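Local atomic coordinates of ERPC (Borrelia burgdorferi, PDB entry 4BXM), a protein that is an outer surface lipoprotein that acquires the complement regulator factor H, probably shielding the Lyme disease spirochaete from complement attack. Residues Ser95-Tyr100 with Val143-Leu148. Sequence-based numbering, arbitrary orientation.
Sequences SLYYGY and VEYAIL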
loop_
_atom_site.group_PDB
_atom_site.type_symbol
_atom_site.label_atom_id
_atom_site.label_comp_id
_atom_site.label_asym_id
_atom_site.label_seq_id
_atom_site.Cartn_x
_atom_site.Cartn_y
_atom_site.Cartn_z
ATOM N N SER A 95 7.210 1.320 -9.822
ATOM C CA SER A 95 7.247 1.269 -11.290
ATOM C C SER A 95 5.848 1.582 -11.741
ATOM O O SER A 95 5.585 2.399 -12.651
ATOM C CB SER A 95 7.682 -0.130 -11.747
ATOM O OG SER A 95 7.015 -1.093 -10.922
ATOM N N LEU A 96 4.911 1.132 -10.953
ATOM C CA LEU A 96 3.528 1.327 -11.293
ATOM C C LEU A 96 2.648 1.432 -10.083
ATOM O O LEU A 96 2.809 0.657 -9.169
ATOM C CB LEU A 96 3.142 0.118 -12.149
ATOM C CG LEU A 96 1.882 0.236 -12.906
ATOM C CD1 LEU A 96 2.035 1.292 -14.010
ATOM C CD2 LEU A 96 1.606 -1.162 -13.460
ATOM N N TYR A 97 1.759 2.441 -10.040
ATOM C CA TYR A 97 0.872 2.655 -8.925
ATOM C C TYR A 97 -0.546 2.849 -9.448
ATOM O O TYR A 97 -0.774 3.732 -10.307
ATOM C CB TYR A 97 1.341 3.884 -8.132
ATOM C CG TYR A 97 0.458 4.193 -6.968
ATOM C CD1 TYR A 97 -0.748 4.867 -7.133
ATOM C CD2 TYR A 97 0.802 3.792 -5.663
ATOM C CE1 TYR A 97 -1.614 5.094 -6.070
ATOM C CE2 TYR A 97 -0.068 3.981 -4.605
ATOM C CZ TYR A 97 -1.271 4.665 -4.796
ATOM O OH TYR A 97 -2.093 4.941 -3.700
ATOM N N TYR A 98 -1.487 2.053 -8.925
ATOM C CA TYR A 98 -2.909 2.249 -9.202
ATOM C C TYR A 98 -3.689 2.779 -8.035
ATOM O O TYR A 98 -4.640 3.545 -8.189
ATOM C CB TYR A 98 -3.540 0.942 -9.558
ATOM C CG TYR A 98 -3.025 0.413 -10.818
ATOM C CD1 TYR A 98 -3.527 0.860 -12.026
ATOM C CD2 TYR A 98 -1.997 -0.560 -10.820
ATOM C CE1 TYR A 98 -3.032 0.380 -13.219
ATOM C CE2 TYR A 98 -1.491 -1.026 -11.993
ATOM C CZ TYR A 98 -2.039 -0.566 -13.190
ATOM O OH TYR A 98 -1.582 -1.046 -14.351
ATOM N N GLY A 99 -3.390 2.293 -6.829
ATOM C CA GLY A 99 -4.140 2.738 -5.700
ATOM C C GLY A 99 -5.517 2.126 -5.709
ATOM O O GLY A 99 -5.764 1.141 -6.434
ATOM N N TYR A 100 -6.409 2.699 -4.904
ATOM C CA TYR A 100 -7.830 2.213 -4.846
ATOM C C TYR A 100 -8.776 3.069 -5.721
ATOM O O TYR A 100 -8.344 4.064 -6.349
ATOM C CB TYR A 100 -8.283 2.101 -3.349
ATOM C CG TYR A 100 -9.652 1.475 -3.093
ATOM C CD1 TYR A 100 -9.979 0.241 -3.576
ATOM C CD2 TYR A 100 -10.635 2.179 -2.385
ATOM C CE1 TYR A 100 -11.267 -0.309 -3.400
ATOM C CE2 TYR A 100 -11.918 1.650 -2.185
ATOM C CZ TYR A 100 -12.241 0.407 -2.703
ATOM O OH TYR A 100 -13.503 -0.133 -2.520
ATOM N N VAL A 143 -5.435 10.795 -1.018
ATOM C CA VAL A 143 -5.698 9.708 -0.071
ATOM C C VAL A 143 -4.458 9.432 0.783
ATOM O O VAL A 143 -3.283 9.608 0.361
ATOM C CB VAL A 143 -6.120 8.471 -0.916
ATOM C CG1 VAL A 143 -4.849 7.806 -1.422
ATOM C CG2 VAL A 143 -6.970 7.458 -0.171
ATOM N N GLU A 144 -4.670 9.003 2.000
ATOM C CA GLU A 144 -3.555 8.653 2.846
ATOM C C GLU A 144 -3.789 7.240 3.357
ATOM O O GLU A 144 -4.932 6.850 3.603
ATOM C CB GLU A 144 -3.426 9.638 3.993
ATOM C CG GLU A 144 -2.115 9.517 4.775
ATOM C CD GLU A 144 -2.085 10.358 6.044
ATOM O OE1 GLU A 144 -2.896 11.314 6.107
ATOM O OE2 GLU A 144 -1.251 10.084 6.967
ATOM N N TYR A 145 -2.725 6.474 3.532
ATOM C CA TYR A 145 -2.882 5.084 3.884
ATOM C C TYR A 145 -2.113 4.856 5.160
ATOM O O TYR A 145 -1.119 5.504 5.390
ATOM C CB TYR A 145 -2.393 4.090 2.780
ATOM C CG TYR A 145 -3.273 4.060 1.572
ATOM C CD1 TYR A 145 -4.391 3.247 1.534
ATOM C CD2 TYR A 145 -2.997 4.821 0.466
ATOM C CE1 TYR A 145 -5.243 3.243 0.443
ATOM C CE2 TYR A 145 -3.795 4.767 -0.644
ATOM C CZ TYR A 145 -4.921 3.974 -0.663
ATOM O OH TYR A 145 -5.814 3.943 -1.722
ATOM N N ALA A 146 -2.554 3.871 5.947
ATOM C CA ALA A 146 -1.788 3.410 7.121
ATOM C C ALA A 146 -1.857 1.917 7.350
ATOM O O ALA A 146 -2.870 1.230 7.064
ATOM C CB ALA A 146 -2.217 4.162 8.379
ATOM N N ILE A 147 -0.744 1.419 7.847
ATOM C CA ILE A 147 -0.560 -0.014 8.077
ATOM C C ILE A 147 0.180 -0.180 9.384
ATOM O O ILE A 147 1.206 0.447 9.606
ATOM C CB ILE A 147 0.342 -0.699 7.000
ATOM C CG1 ILE A 147 -0.354 -0.704 5.658
ATOM C CG2 ILE A 147 0.645 -2.110 7.446
ATOM C CD1 ILE A 147 0.517 -0.852 4.422
ATOM N N LEU A 148 -0.238 -1.125 10.200
ATOM C CA LEU A 148 0.454 -1.322 11.465
ATOM C C LEU A 148 1.948 -1.610 11.340
ATOM O O LEU A 148 2.414 -2.481 10.639
ATOM C CB LEU A 148 -0.257 -2.430 12.282
ATOM C CG LEU A 148 0.038 -2.520 13.773
ATOM C CD1 LEU A 148 -0.388 -1.238 14.505
ATOM C CD2 LEU A 148 -0.719 -3.727 14.325
#
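Tyr97 and Tyr145 reach toward each other from opposite directions, and the hydroxyl of Tyr97 meets the side of the Tyr145 ring at CE2. OH of Tyr97 lies 3.5 Å from CE2 of Tyr145, approaching that ring obliquely. A chi1 of 179° sets CG of Tyr97 opposite the backbone N and extends the ring from strand 96-97 toward strand 142-148. The following loop passes over this ring: N of Gly99 lies 3.4 Å above the plane of one face, offset toward the rim. Gly99 has a positive phi of 74°, and the next residue, Tyr100, lies at the hydroxyl end of Tyr145. There OH of Tyr145 comes within 3.5 Å of CB of Tyr100. The Tyr100 ring itself leads away and packs edge-to-face with Tyr67.

The backbones stay well apart, with CA of Gly99 and CA of Val143 9.1 Å from each other. The carboxylate of Glu103, from outside the two segments, joins them. OE2 of Glu103 is hydrogen-bonded to OH of Tyr97, while its OE1 is bonded to both OH of Tyr145 and N of Tyr100. Two phenol hydroxyls and a backbone amide thus bind one carboxylate, which would favour its charged form if the hydroxyls donate. Phe71, edge-to-face, and Phe130 also pack on the Tyr145 ring. The arrangement is a tyrosine-carboxylate cluster in the interior of the curved antiparallel sheet of the Borrelia outer surface protein E family, joining the loop after strand 96-97 to strand 142-148.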